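Local coordinates for protein TqaA (Penicillium aethiopicum, PDB 5DLK) that ends in a terminal condensation-like (CT) domain, the part in this chain, which probably releases the carrier-bound peptide by macrocyclization in a fungal nonribosomal peptide synthetase, at residues A[292-297]-A[457-462]; A[79-84]-A[161-166]; A[35-40]-A[44-49]; A[217-220]-A[225-228]; A[328-333]-A[387-392]. All coordinates share one frame; numbering follows the deposited sequence.

Contact 1. Residues A[292-297]-A[457-462]; sequences ALFLSY and SAIITK
I459 reaches from helix 446-465 toward helix 283-299 and meets the neighbouring pair L293 and F294 with two different branches. Its CD1 methyl comes to F294 CB at 3.9 Å and lies beside the edge of the phenyl ring, near the ring plane, so the isoleucine meets the root and rim of the aromatic group and not its face. The other branch, the CG2 methyl, approaches L293 CD2 more loosely, at 4.3 Å. I459 can serve both because CG1 stands beside its backbone N (chi1 -63°) while CG2 lies anti to that nitrogen. The F294 ring itself is carried past the isoleucine: with CG anti to the backbone N (chi1 174°) the ring passes on to touch L452, N455 and I456 of the same partner helix, and meets the H298 ring at about 50°. This is apolar helix-to-helix packing in the second half of the condensation-like domain, where both helices also lie against the six-stranded mixed sheet, helix 446-465 through I460 and T461 on I272. No hydrogen bond links the two segments. The C-terminal tail adds to the interface, F476 meeting Y297 edge-to-face and T475 O binding K462 NZ. Within 292-297 the carbonyl L293 O accepts both Y297 N at 3.0 Å and S296 OG at 2.7 Å, the two donors arriving from the same face of its plane.

Contact 2. Residues A[79-84]-A[161-166]; sequences LNMDRL and LVSCPG
M81 and L84, on the first turn of helix 81-94, stand over the end of strand 158-163, with L84 CA and L161 CA, the nearest pair of alpha carbons, 9.1 Å apart. Side chains alone bridge that gap. M81 curls down to the strand, bent at both chi2 (-75°) and chi3 (-74°), and sets its terminal methyl against both L161 and S163: CE lies 3.6 Å from L161 CD2 and closely, 3.1 Å, from S163 OG. L161 divides its branches, since its other methyl, CD1, meets L84 CD2 at 3.7 Å. With an alanine here in place of M81 the methyl would be gone, and L161 CD2 and S163 OG would probably lose their cover from the helix. The start of that helix is fixed by N80 as N-cap, whose OD1 accepts R83 N at 3.2 Å from well above the amide plane. Strand 158-163 runs between strands 122-125 and 169-177 in the five-stranded mixed sheet, which strand 407-415 from late in the chain completes at one edge. L161 and S163 face helix 81-94, which packs beside helix 186-197 through L84 on F193 and Y197, while V162 points away to helix 132-144.

Contact 3. Residues A[35-40]-A[44-49]; sequences ELCSKN and VTSTLE. With EDO (1,2-ethanediol), chain G.
C37, on the last turn of helix 29-38, packs against the returning chain at V44 and S46. Its SG, held beside the backbone N (chi1 -70°), lies 4.0 Å from V44 CA, and C37 CB makes an apolar touch with V44 CG1 at 4.2 Å, while V44 CG1 turns to the helix end and touches C37 O at 3.7 Å. The thiol also borders the S46 hydroxyl, SG to OG 4.2 Å, without a hydrogen bond. That hydroxyl, placed between the backbone N and carbonyl carbon of its own residue (chi1 67°), is engaged instead with P43 O and H33 NE2, so S46 ties the loop to the helix through H33. Further out, N40, with positive phi, is the C-prime residue of a Schellman motif that ends the helix: N40 N donates to C37 O at 3.0 Å and V41 N to L36 O, and the chain turns back toward V44. Beyond V44 the chain enters strand 47-53, an outer strand of a three-stranded antiparallel sheet. Across the contact itself only van der Waals touches act, consistent with the cysteine as an apolar filler; the tight reversal probably owes more to the helix-ending bonds and the S46 hydroxyl.

Contact 4. Residues A[217-220]-A[225-228]; sequences SSAR and QDPT
D226 reaches across from the start of one helix to R220, just past the end of another, and its carboxylate organises the short connection. CG anti to the backbone N (chi1 -161°) carries the carboxylate across to R220 N; both oxygens are in use. OD2 accepts R220 N at 3.0 Å, the donor standing well above the carboxylate plane, and accepts a second hydrogen bond from a water, 2.7 Å away, that also donates to R220 O. OD1 faces its own helix: as N-cap, D226 accepts T228 N at 3.0 Å on the anti side of OD1, and a second water bridges OD1 to S218 O. Four donors thus grip the carboxylate, two on each oxygen. The R220 side chain takes another course. Bent at chi2 (-70°), it lays CG against D226 CA at 3.6 Å and then carries its guanidinium over P227, whose CD sits 3.8 Å above the plane and offset toward its rim. No salt bridge forms, R220 NE remaining 5.5 Å from D226 OD1, and NH2 lies near Q225 O at too poor an angle for a hydrogen bond. With an alanine here instead of D226, R220 N and T228 N would probably be left without their acceptor, and the two bridging waters would each lose one of their two anchors. The aspartate therefore joins the C-terminal end of helix 208-218 to the N terminus of helix 227-235 at the domain surface, while T228 turns its hydroxyl to H363 and packs on H365 and V366.

Contact 5. Residues A[328-333]-A[387-392]; sequences LNFVPL and IVQHQN
F330 projects from strand 329-336 toward I387 and Q389 of strand 386-390, in the six-stranded mixed sheet of the second half of this chloramphenicol-acetyltransferase-like fold. The two strands are not direct neighbours: strand 303-310 runs between them, so their main chains share no hydrogen bonds and the contact spans T309 on the middle strand. The apolar part is a touch of F330 CD1 on I387 CG2 at 4.1 Å, the two side chains crossing at about a right angle. The ring also meets W423 edge-to-face, and W423 packs on I387 as well. The polar neighbour is the Q389 amide. Its OE1 stands at the edge of the phenyl ring, near the ring plane, 4.1 Å from F330 CE1, with ring and amide planes 21° apart; the carbonyl oxygen is thus set against the ring's weakly positive rim, while its hydrogen-bond partner is T309 OG1. The same strand end leads to N392, which contacts phosphopantetheine in another structure of the protein, though none is bound here, and the Q389 side chain lies about 7 Å from G183, another residue of that site. Hydrogen bonds fix the glutamine at both ends of its amide. Opposite the T309 bond, NE2 donates in its own amide plane to Q391 OE1, at 3.0 Å and nearly straight (173°).

In the fold
Contacts 3 and 2 come first along the chain, with centres 30 Å apart; contact 4 follows, then contact 1 opens, and contact 5 forms within the stretch it encloses. Contacts 1 and 2 lie on opposite sides of the chain's centre, 51 Å between centres, one beside the six-stranded sheet and the other on the five-stranded sheet. Contacts 1 and 5 are the nearest pair, 17 Å between centres, and are joined directly, since helix 283-299 packs on strand 386-390 through V388 and H390. Contact 5, about 9 Å from the chain's centre, is the one that includes a phosphopantetheine-binding residue; the other four lie farther out, 25 to 31 Å from that centre, away from the phosphopantetheine site.

Contact 1. Residues A[292-297]-A[457-462]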
# COMPACT_ATOMS: atom_id res chain seq x y z
N ALA A 292 -15.46 2.21 -14.87
CA ALA A 292 -16.90 1.94 -14.70
C ALA A 292 -17.61 1.79 -16.03
O ALA A 292 -18.46 0.91 -16.19
CB ALA A 292 -17.57 3.04 -13.89
N LEU A 293 -17.25 2.63 -16.99
CA LEU A 293 -17.88 2.54 -18.31
C LEU A 293 -17.50 1.23 -18.99
O LEU A 293 -18.34 0.57 -19.62
CB LEU A 293 -17.49 3.73 -19.19
CG LEU A 293 -18.21 3.70 -20.54
CD1 LEU A 293 -19.73 3.77 -20.36
CD2 LEU A 293 -17.71 4.84 -21.40
N PHE A 294 -16.22 0.88 -18.89
CA PHE A 294 -15.70 -0.38 -19.42
C PHE A 294 -16.51 -1.55 -18.85
O PHE A 294 -16.98 -2.44 -19.61
CB PHE A 294 -14.20 -0.54 -19.08
CG PHE A 294 -13.62 -1.88 -19.47
CD1 PHE A 294 -13.08 -2.07 -20.73
CD2 PHE A 294 -13.59 -2.93 -18.56
CE1 PHE A 294 -12.52 -3.31 -21.09
CE2 PHE A 294 -13.05 -4.16 -18.91
CZ PHE A 294 -12.52 -4.35 -20.18
N LEU A 295 -16.69 -1.56 -17.53
CA LEU A 295 -17.45 -2.64 -16.92
C LEU A 295 -18.94 -2.61 -17.30
O LEU A 295 -19.54 -3.66 -17.52
CB LEU A 295 -17.33 -2.58 -15.40
CG LEU A 295 -15.94 -2.95 -14.84
CD1 LEU A 295 -15.92 -2.67 -13.33
CD2 LEU A 295 -15.60 -4.39 -15.12
N SER A 296 -19.53 -1.43 -17.37
CA SER A 296 -20.95 -1.33 -17.71
C SER A 296 -21.19 -1.99 -19.07
O SER A 296 -22.17 -2.71 -19.26
CB SER A 296 -21.43 0.12 -17.72
OG SER A 296 -20.96 0.86 -18.84
N TYR A 297 -20.28 -1.75 -20.01
CA TYR A 297 -20.40 -2.35 -21.34
C TYR A 297 -20.25 -3.87 -21.32
O TYR A 297 -21.10 -4.60 -21.84
CB TYR A 297 -19.34 -1.73 -22.26
CG TYR A 297 -19.34 -2.36 -23.64
CD1 TYR A 297 -20.33 -2.07 -24.56
CD2 TYR A 297 -18.36 -3.28 -23.99
CE1 TYR A 297 -20.34 -2.65 -25.81
CE2 TYR A 297 -18.35 -3.86 -25.24
CZ TYR A 297 -19.33 -3.55 -26.14
OH TYR A 297 -19.31 -4.14 -27.38
N SER A 457 -7.08 2.81 -21.14
CA SER A 457 -6.38 4.03 -21.51
C SER A 457 -7.11 4.78 -22.64
O SER A 457 -7.15 6.01 -22.62
CB SER A 457 -4.92 3.72 -21.90
OG SER A 457 -4.86 2.91 -23.05
N ALA A 458 -7.70 4.06 -23.59
CA ALA A 458 -8.43 4.69 -24.69
C ALA A 458 -9.64 5.47 -24.19
O ALA A 458 -9.94 6.57 -24.68
CB ALA A 458 -8.88 3.63 -25.72
N ILE A 459 -10.36 4.88 -23.24
CA ILE A 459 -11.52 5.56 -22.64
C ILE A 459 -11.09 6.80 -21.88
O ILE A 459 -11.73 7.85 -22.02
CB ILE A 459 -12.30 4.61 -21.70
CG1 ILE A 459 -12.86 3.43 -22.50
CG2 ILE A 459 -13.46 5.37 -21.00
CD1 ILE A 459 -13.12 2.20 -21.64
N ILE A 460 -10.01 6.70 -21.10
CA ILE A 460 -9.52 7.87 -20.36
C ILE A 460 -9.23 9.02 -21.34
O ILE A 460 -9.63 10.17 -21.12
CB ILE A 460 -8.24 7.53 -19.58
CG1 ILE A 460 -8.57 6.57 -18.41
CG2 ILE A 460 -7.60 8.80 -19.03
CD1 ILE A 460 -7.31 5.99 -17.70
N THR A 461 -8.48 8.72 -22.40
CA THR A 461 -8.17 9.76 -23.38
C THR A 461 -9.43 10.31 -24.07
O THR A 461 -9.55 11.50 -24.31
CB THR A 461 -7.19 9.25 -24.43
OG1 THR A 461 -5.96 8.93 -23.78
CG2 THR A 461 -6.94 10.32 -25.48
N LYS A 462 -10.38 9.43 -24.37
CA LYS A 462 -11.62 9.90 -25.01
C LYS A 462 -12.40 10.83 -24.07
O LYS A 462 -12.91 11.87 -24.50
CB LYS A 462 -12.47 8.70 -25.43
CG LYS A 462 -13.66 9.07 -26.30
CD LYS A 462 -14.06 7.91 -27.21
CE LYS A 462 -12.88 7.46 -28.08
NZ LYS A 462 -13.27 6.39 -29.04

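Contact 2. Residues A[79-84]-A[161-166]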
# COMPACT_ATOMS: atom_id res chain seq x y z
N LEU A 79 30.78 10.77 3.81
CA LEU A 79 29.92 9.80 4.48
C LEU A 79 30.46 9.38 5.83
O LEU A 79 31.63 9.04 5.97
CB LEU A 79 29.72 8.56 3.60
CG LEU A 79 28.75 7.53 4.19
CD1 LEU A 79 27.36 8.15 4.42
CD2 LEU A 79 28.64 6.28 3.31
N ASN A 80 29.60 9.40 6.84
CA ASN A 80 29.96 8.95 8.17
C ASN A 80 29.30 7.60 8.46
O ASN A 80 28.12 7.55 8.79
CB ASN A 80 29.56 10.00 9.20
CG ASN A 80 30.05 9.68 10.60
OD1 ASN A 80 30.21 8.51 10.97
ND2 ASN A 80 30.29 10.72 11.39
N MET A 81 30.07 6.53 8.32
CA MET A 81 29.53 5.17 8.44
C MET A 81 28.92 4.87 9.81
O MET A 81 27.87 4.22 9.89
CB MET A 81 30.60 4.14 8.11
CG MET A 81 31.05 4.18 6.65
SD MET A 81 29.86 3.44 5.50
CE MET A 81 30.08 1.70 5.86
N ASP A 82 29.55 5.35 10.88
CA ASP A 82 28.99 5.14 12.22
C ASP A 82 27.65 5.86 12.39
O ASP A 82 26.73 5.32 13.01
CB ASP A 82 29.96 5.60 13.31
CG ASP A 82 31.00 4.54 13.64
OD1 ASP A 82 30.84 3.39 13.17
OD2 ASP A 82 31.95 4.86 14.38
N ARG A 83 27.55 7.07 11.86
CA ARG A 83 26.32 7.84 11.97
C ARG A 83 25.21 7.18 11.14
O ARG A 83 24.05 7.16 11.55
CB ARG A 83 26.54 9.28 11.51
CG ARG A 83 25.36 10.20 11.79
CD ARG A 83 25.78 11.38 12.63
NE ARG A 83 26.85 12.13 11.98
CZ ARG A 83 27.52 13.12 12.56
NH1 ARG A 83 27.24 13.47 13.80
NH2 ARG A 83 28.48 13.75 11.89
N LEU A 84 25.58 6.66 9.98
CA LEU A 84 24.65 5.90 9.15
C LEU A 84 24.08 4.72 9.95
O LEU A 84 22.86 4.53 10.00
CB LEU A 84 25.35 5.41 7.89
CG LEU A 84 24.53 5.27 6.61
CD1 LEU A 84 23.83 6.59 6.25
CD2 LEU A 84 25.44 4.81 5.49
N LEU A 161 24.29 -2.75 4.64
CA LEU A 161 25.21 -1.70 4.25
C LEU A 161 26.36 -2.36 3.51
O LEU A 161 27.09 -3.16 4.10
CB LEU A 161 25.72 -0.96 5.49
CG LEU A 161 26.44 0.37 5.32
CD1 LEU A 161 25.60 1.30 4.47
CD2 LEU A 161 26.68 0.98 6.70
N VAL A 162 26.49 -2.07 2.22
CA VAL A 162 27.47 -2.74 1.37
C VAL A 162 28.48 -1.70 0.86
O VAL A 162 28.10 -0.75 0.19
CB VAL A 162 26.80 -3.47 0.19
CG1 VAL A 162 27.82 -4.15 -0.70
CG2 VAL A 162 25.81 -4.50 0.71
N SER A 163 29.76 -1.90 1.19
CA SER A 163 30.77 -0.87 0.98
C SER A 163 31.91 -1.29 0.05
O SER A 163 32.38 -2.43 0.12
CB SER A 163 31.40 -0.46 2.32
OG SER A 163 30.43 0.07 3.20
N CYS A 164 32.35 -0.37 -0.79
CA CYS A 164 33.63 -0.51 -1.48
C CYS A 164 34.75 -0.16 -0.50
O CYS A 164 34.54 0.64 0.42
CB CYS A 164 33.70 0.42 -2.69
SG CYS A 164 32.49 0.08 -3.97
N PRO A 165 35.95 -0.75 -0.69
CA PRO A 165 37.12 -0.56 0.18
C PRO A 165 37.36 0.86 0.74
O PRO A 165 37.74 0.97 1.91
CB PRO A 165 38.27 -0.98 -0.74
CG PRO A 165 37.69 -2.12 -1.48
CD PRO A 165 36.22 -1.76 -1.73
N GLY A 166 37.15 1.91 -0.03
CA GLY A 166 37.33 3.24 0.54
C GLY A 166 36.16 3.82 1.35
O GLY A 166 36.28 4.92 1.90

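Contact 3. Residues A[35-40]-A[44-49]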
# COMPACT_ATOMS: atom_id res chain seq x y z
N GLU A 35 7.84 -17.38 23.80
CA GLU A 35 7.92 -18.51 22.88
C GLU A 35 8.71 -18.18 21.62
O GLU A 35 9.50 -19.00 21.14
CB GLU A 35 6.51 -18.99 22.51
CG GLU A 35 6.48 -20.20 21.59
CD GLU A 35 7.03 -21.46 22.24
OE1 GLU A 35 7.25 -21.47 23.47
OE2 GLU A 35 7.25 -22.45 21.50
N LEU A 36 8.50 -16.99 21.07
CA LEU A 36 9.22 -16.56 19.87
C LEU A 36 10.70 -16.35 20.17
O LEU A 36 11.56 -16.65 19.34
CB LEU A 36 8.61 -15.29 19.29
CG LEU A 36 7.22 -15.50 18.67
CD1 LEU A 36 6.62 -14.17 18.25
CD2 LEU A 36 7.29 -16.47 17.49
N CYS A 37 11.00 -15.82 21.35
CA CYS A 37 12.39 -15.64 21.77
C CYS A 37 13.10 -16.97 21.94
O CYS A 37 14.26 -17.11 21.56
CB CYS A 37 12.46 -14.85 23.08
SG CYS A 37 12.02 -13.12 22.93
N SER A 38 12.41 -17.97 22.48
CA SER A 38 13.04 -19.25 22.75
C SER A 38 13.22 -20.06 21.47
O SER A 38 14.00 -21.01 21.42
CB SER A 38 12.24 -20.06 23.78
OG SER A 38 11.11 -20.68 23.17
N LYS A 39 12.49 -19.67 20.42
CA LYS A 39 12.67 -20.30 19.12
C LYS A 39 13.63 -19.49 18.25
O LYS A 39 13.78 -19.78 17.07
CB LYS A 39 11.32 -20.46 18.41
CG LYS A 39 10.36 -21.39 19.13
CD LYS A 39 11.03 -22.71 19.47
CE LYS A 39 10.28 -23.44 20.58
NZ LYS A 39 8.83 -23.55 20.26
N ASN A 40 14.27 -18.49 18.85
CA ASN A 40 15.26 -17.67 18.16
C ASN A 40 14.70 -16.95 16.93
O ASN A 40 15.40 -16.76 15.94
CB ASN A 40 16.47 -18.52 17.76
CG ASN A 40 17.11 -19.21 18.95
OD1 ASN A 40 17.19 -18.64 20.04
ND2 ASN A 40 17.57 -20.45 18.75
N VAL A 44 16.30 -12.16 22.08
CA VAL A 44 15.90 -12.56 23.43
C VAL A 44 15.81 -11.38 24.38
O VAL A 44 15.11 -11.46 25.39
CB VAL A 44 16.87 -13.60 24.04
CG1 VAL A 44 16.67 -14.96 23.41
CG2 VAL A 44 18.30 -13.13 23.87
N THR A 45 16.49 -10.29 24.07
CA THR A 45 16.45 -9.13 24.94
C THR A 45 15.32 -8.15 24.62
O THR A 45 15.15 -7.14 25.31
CB THR A 45 17.78 -8.36 24.91
OG1 THR A 45 18.03 -7.89 23.58
CG2 THR A 45 18.93 -9.27 25.36
N SER A 46 14.56 -8.41 23.56
CA SER A 46 13.44 -7.54 23.24
C SER A 46 12.33 -7.69 24.28
O SER A 46 12.23 -8.72 24.95
CB SER A 46 12.88 -7.84 21.83
OG SER A 46 12.28 -9.13 21.80
N THR A 47 11.50 -6.66 24.40
CA THR A 47 10.30 -6.74 25.21
C THR A 47 9.07 -6.59 24.32
O THR A 47 9.16 -6.05 23.22
CB THR A 47 10.27 -5.66 26.29
OG1 THR A 47 10.30 -4.37 25.67
CG2 THR A 47 11.49 -5.81 27.21
N LEU A 48 7.93 -7.07 24.81
CA LEU A 48 6.68 -6.92 24.06
C LEU A 48 5.93 -5.68 24.53
O LEU A 48 5.43 -5.63 25.66
CB LEU A 48 5.81 -8.17 24.23
CG LEU A 48 4.50 -8.16 23.43
CD1 LEU A 48 4.79 -8.29 21.93
CD2 LEU A 48 3.59 -9.27 23.92
N GLU A 49 5.86 -4.68 23.65
CA GLU A 49 5.23 -3.41 23.98
C GLU A 49 3.71 -3.44 23.75
O GLU A 49 2.94 -2.80 24.49
CB GLU A 49 5.88 -2.30 23.16
CG GLU A 49 5.25 -0.94 23.34
CD GLU A 49 5.84 0.09 22.41
OE1 GLU A 49 5.08 0.97 21.94
OE2 GLU A 49 7.06 0.04 22.14
C1 EDO G . 16.48 -14.00 15.15
O1 EDO G . 15.98 -14.39 16.44
C2 EDO G . 17.48 -12.93 15.52
O2 EDO G . 16.91 -12.26 16.64

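Contact 4. Residues A[217-220]-A[225-228]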
# COMPACT_ATOMS: atom_id res chain seq x y z
N SER A 217 -11.97 3.28 18.84
CA SER A 217 -12.62 4.24 19.71
C SER A 217 -13.78 4.94 19.01
O SER A 217 -14.75 5.35 19.66
CB SER A 217 -11.62 5.27 20.22
OG SER A 217 -11.42 6.27 19.24
N SER A 218 -13.71 5.08 17.68
CA SER A 218 -14.76 5.80 16.96
C SER A 218 -15.91 4.88 16.57
O SER A 218 -16.99 5.34 16.17
CB SER A 218 -14.18 6.51 15.73
OG SER A 218 -13.74 5.57 14.76
N ALA A 219 -15.71 3.58 16.71
CA ALA A 219 -16.76 2.61 16.41
C ALA A 219 -17.76 2.53 17.55
O ALA A 219 -17.38 2.61 18.73
CB ALA A 219 -16.17 1.22 16.14
N ARG A 220 -19.04 2.37 17.22
CA ARG A 220 -20.07 2.13 18.25
C ARG A 220 -20.10 0.66 18.63
O ARG A 220 -19.86 -0.21 17.81
CB ARG A 220 -21.46 2.54 17.75
CG ARG A 220 -21.53 3.91 17.12
CD ARG A 220 -21.35 5.03 18.11
NE ARG A 220 -21.68 6.32 17.51
CZ ARG A 220 -22.91 6.81 17.40
NH1 ARG A 220 -23.12 7.99 16.83
NH2 ARG A 220 -23.95 6.11 17.86
N GLN A 225 -26.03 0.83 15.29
CA GLN A 225 -26.06 2.26 15.58
C GLN A 225 -24.87 3.02 15.02
O GLN A 225 -24.75 4.24 15.21
CB GLN A 225 -26.11 2.49 17.10
CG GLN A 225 -27.33 1.90 17.79
CD GLN A 225 -28.62 2.37 17.17
OE1 GLN A 225 -28.91 3.57 17.14
NE2 GLN A 225 -29.41 1.43 16.64
N ASP A 226 -23.97 2.31 14.35
CA ASP A 226 -22.74 2.92 13.86
C ASP A 226 -23.00 3.63 12.54
O ASP A 226 -23.39 2.98 11.57
CB ASP A 226 -21.65 1.88 13.68
CG ASP A 226 -20.27 2.49 13.62
OD1 ASP A 226 -20.12 3.56 12.97
OD2 ASP A 226 -19.33 1.91 14.22
N PRO A 227 -22.80 4.95 12.51
CA PRO A 227 -23.07 5.73 11.30
C PRO A 227 -22.28 5.21 10.10
O PRO A 227 -22.72 5.37 8.98
CB PRO A 227 -22.61 7.14 11.66
CG PRO A 227 -22.65 7.18 13.17
CD PRO A 227 -22.30 5.80 13.61
N THR A 228 -21.11 4.62 10.35
CA THR A 228 -20.31 4.15 9.23
C THR A 228 -20.93 2.91 8.59
O THR A 228 -20.99 2.80 7.36
CB THR A 228 -18.87 3.90 9.68
OG1 THR A 228 -18.24 5.18 9.82
CG2 THR A 228 -18.11 3.12 8.61
O HOH W 1 -18.46 5.31 13.81
O HOH W 2 -19.46 -0.64 15.16

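Contact 5. Residues A[328-333]-A[387-392]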
# COMPACT_ATOMS: atom_id res chain seq x y z
N LEU A 328 -3.76 2.17 4.05
CA LEU A 328 -4.50 1.89 2.82
C LEU A 328 -5.68 0.99 3.08
O LEU A 328 -5.61 0.11 3.92
CB LEU A 328 -3.60 1.19 1.77
CG LEU A 328 -2.45 1.92 1.11
CD1 LEU A 328 -1.78 0.99 0.11
CD2 LEU A 328 -2.95 3.18 0.40
N ASN A 329 -6.77 1.20 2.33
CA ASN A 329 -7.88 0.28 2.39
C ASN A 329 -8.37 -0.01 0.99
O ASN A 329 -8.22 0.82 0.09
CB ASN A 329 -9.01 0.84 3.27
CG ASN A 329 -9.87 -0.25 3.84
OD1 ASN A 329 -9.58 -1.43 3.66
ND2 ASN A 329 -10.94 0.13 4.53
N PHE A 330 -8.94 -1.19 0.80
CA PHE A 330 -9.53 -1.57 -0.48
C PHE A 330 -11.02 -1.72 -0.25
O PHE A 330 -11.44 -2.62 0.47
CB PHE A 330 -8.90 -2.84 -1.00
CG PHE A 330 -7.40 -2.84 -0.85
CD1 PHE A 330 -6.62 -2.02 -1.67
CD2 PHE A 330 -6.78 -3.59 0.14
CE1 PHE A 330 -5.23 -2.00 -1.54
CE2 PHE A 330 -5.38 -3.57 0.28
CZ PHE A 330 -4.62 -2.77 -0.57
N VAL A 331 -11.80 -0.80 -0.81
CA VAL A 331 -13.24 -0.73 -0.48
C VAL A 331 -14.08 -0.67 -1.76
O VAL A 331 -13.55 -0.37 -2.85
CB VAL A 331 -13.56 0.50 0.41
CG1 VAL A 331 -12.76 0.45 1.75
CG2 VAL A 331 -13.33 1.81 -0.35
N PRO A 332 -15.38 -0.97 -1.66
CA PRO A 332 -16.25 -0.91 -2.84
C PRO A 332 -16.50 0.50 -3.34
O PRO A 332 -16.74 1.43 -2.57
CB PRO A 332 -17.58 -1.52 -2.34
CG PRO A 332 -17.27 -2.11 -0.98
CD PRO A 332 -16.16 -1.31 -0.44
N LEU A 333 -16.46 0.63 -4.66
CA LEU A 333 -16.86 1.83 -5.34
C LEU A 333 -18.03 1.45 -6.21
O LEU A 333 -17.92 0.53 -7.02
CB LEU A 333 -15.71 2.40 -6.20
CG LEU A 333 -16.08 3.67 -6.97
CD1 LEU A 333 -16.46 4.79 -5.99
CD2 LEU A 333 -14.90 4.07 -7.86
N ILE A 387 -9.40 -4.19 -8.57
CA ILE A 387 -9.07 -3.08 -7.70
C ILE A 387 -8.34 -2.01 -8.50
O ILE A 387 -7.30 -2.28 -9.10
CB ILE A 387 -8.20 -3.50 -6.50
CG1 ILE A 387 -8.87 -4.66 -5.76
CG2 ILE A 387 -7.92 -2.28 -5.59
CD1 ILE A 387 -8.10 -5.15 -4.53
N VAL A 388 -8.88 -0.80 -8.48
CA VAL A 388 -8.29 0.33 -9.17
C VAL A 388 -7.58 1.23 -8.17
O VAL A 388 -8.17 1.69 -7.18
CB VAL A 388 -9.33 1.13 -9.92
CG1 VAL A 388 -8.71 2.37 -10.55
CG2 VAL A 388 -9.99 0.22 -10.97
N GLN A 389 -6.30 1.47 -8.42
CA GLN A 389 -5.47 2.27 -7.51
C GLN A 389 -4.78 3.39 -8.28
O GLN A 389 -3.82 3.13 -9.02
CB GLN A 389 -4.43 1.40 -6.81
CG GLN A 389 -3.59 2.17 -5.78
CD GLN A 389 -2.83 1.24 -4.85
OE1 GLN A 389 -3.36 0.22 -4.38
NE2 GLN A 389 -1.58 1.59 -4.55
N HIS A 390 -5.25 4.62 -8.10
CA HIS A 390 -4.57 5.76 -8.71
C HIS A 390 -3.48 6.26 -7.77
O HIS A 390 -3.72 6.51 -6.58
CB HIS A 390 -5.53 6.91 -9.00
CG HIS A 390 -4.83 8.09 -9.58
ND1 HIS A 390 -4.14 8.02 -10.77
CD2 HIS A 390 -4.61 9.33 -9.08
CE1 HIS A 390 -3.58 9.19 -11.01
NE2 HIS A 390 -3.85 10.01 -10.01
N GLN A 391 -2.27 6.38 -8.29
CA GLN A 391 -1.11 6.70 -7.46
C GLN A 391 -0.88 8.20 -7.36
O GLN A 391 0.04 8.73 -7.97
CB GLN A 391 0.15 6.03 -8.04
CG GLN A 391 -0.00 4.53 -8.26
CD GLN A 391 0.11 3.71 -6.98
OE1 GLN A 391 -0.50 4.02 -5.96
NE2 GLN A 391 0.90 2.64 -7.05
N ASN A 392 -1.75 8.89 -6.62
CA ASN A 392 -1.60 10.33 -6.40
C ASN A 392 -0.69 10.58 -5.20
O ASN A 392 -1.04 11.25 -4.21
CB ASN A 392 -2.98 11.01 -6.21
CG ASN A 392 -3.76 10.45 -5.02
OD1 ASN A 392 -3.67 9.26 -4.70
ND2 ASN A 392 -4.54 11.31 -4.37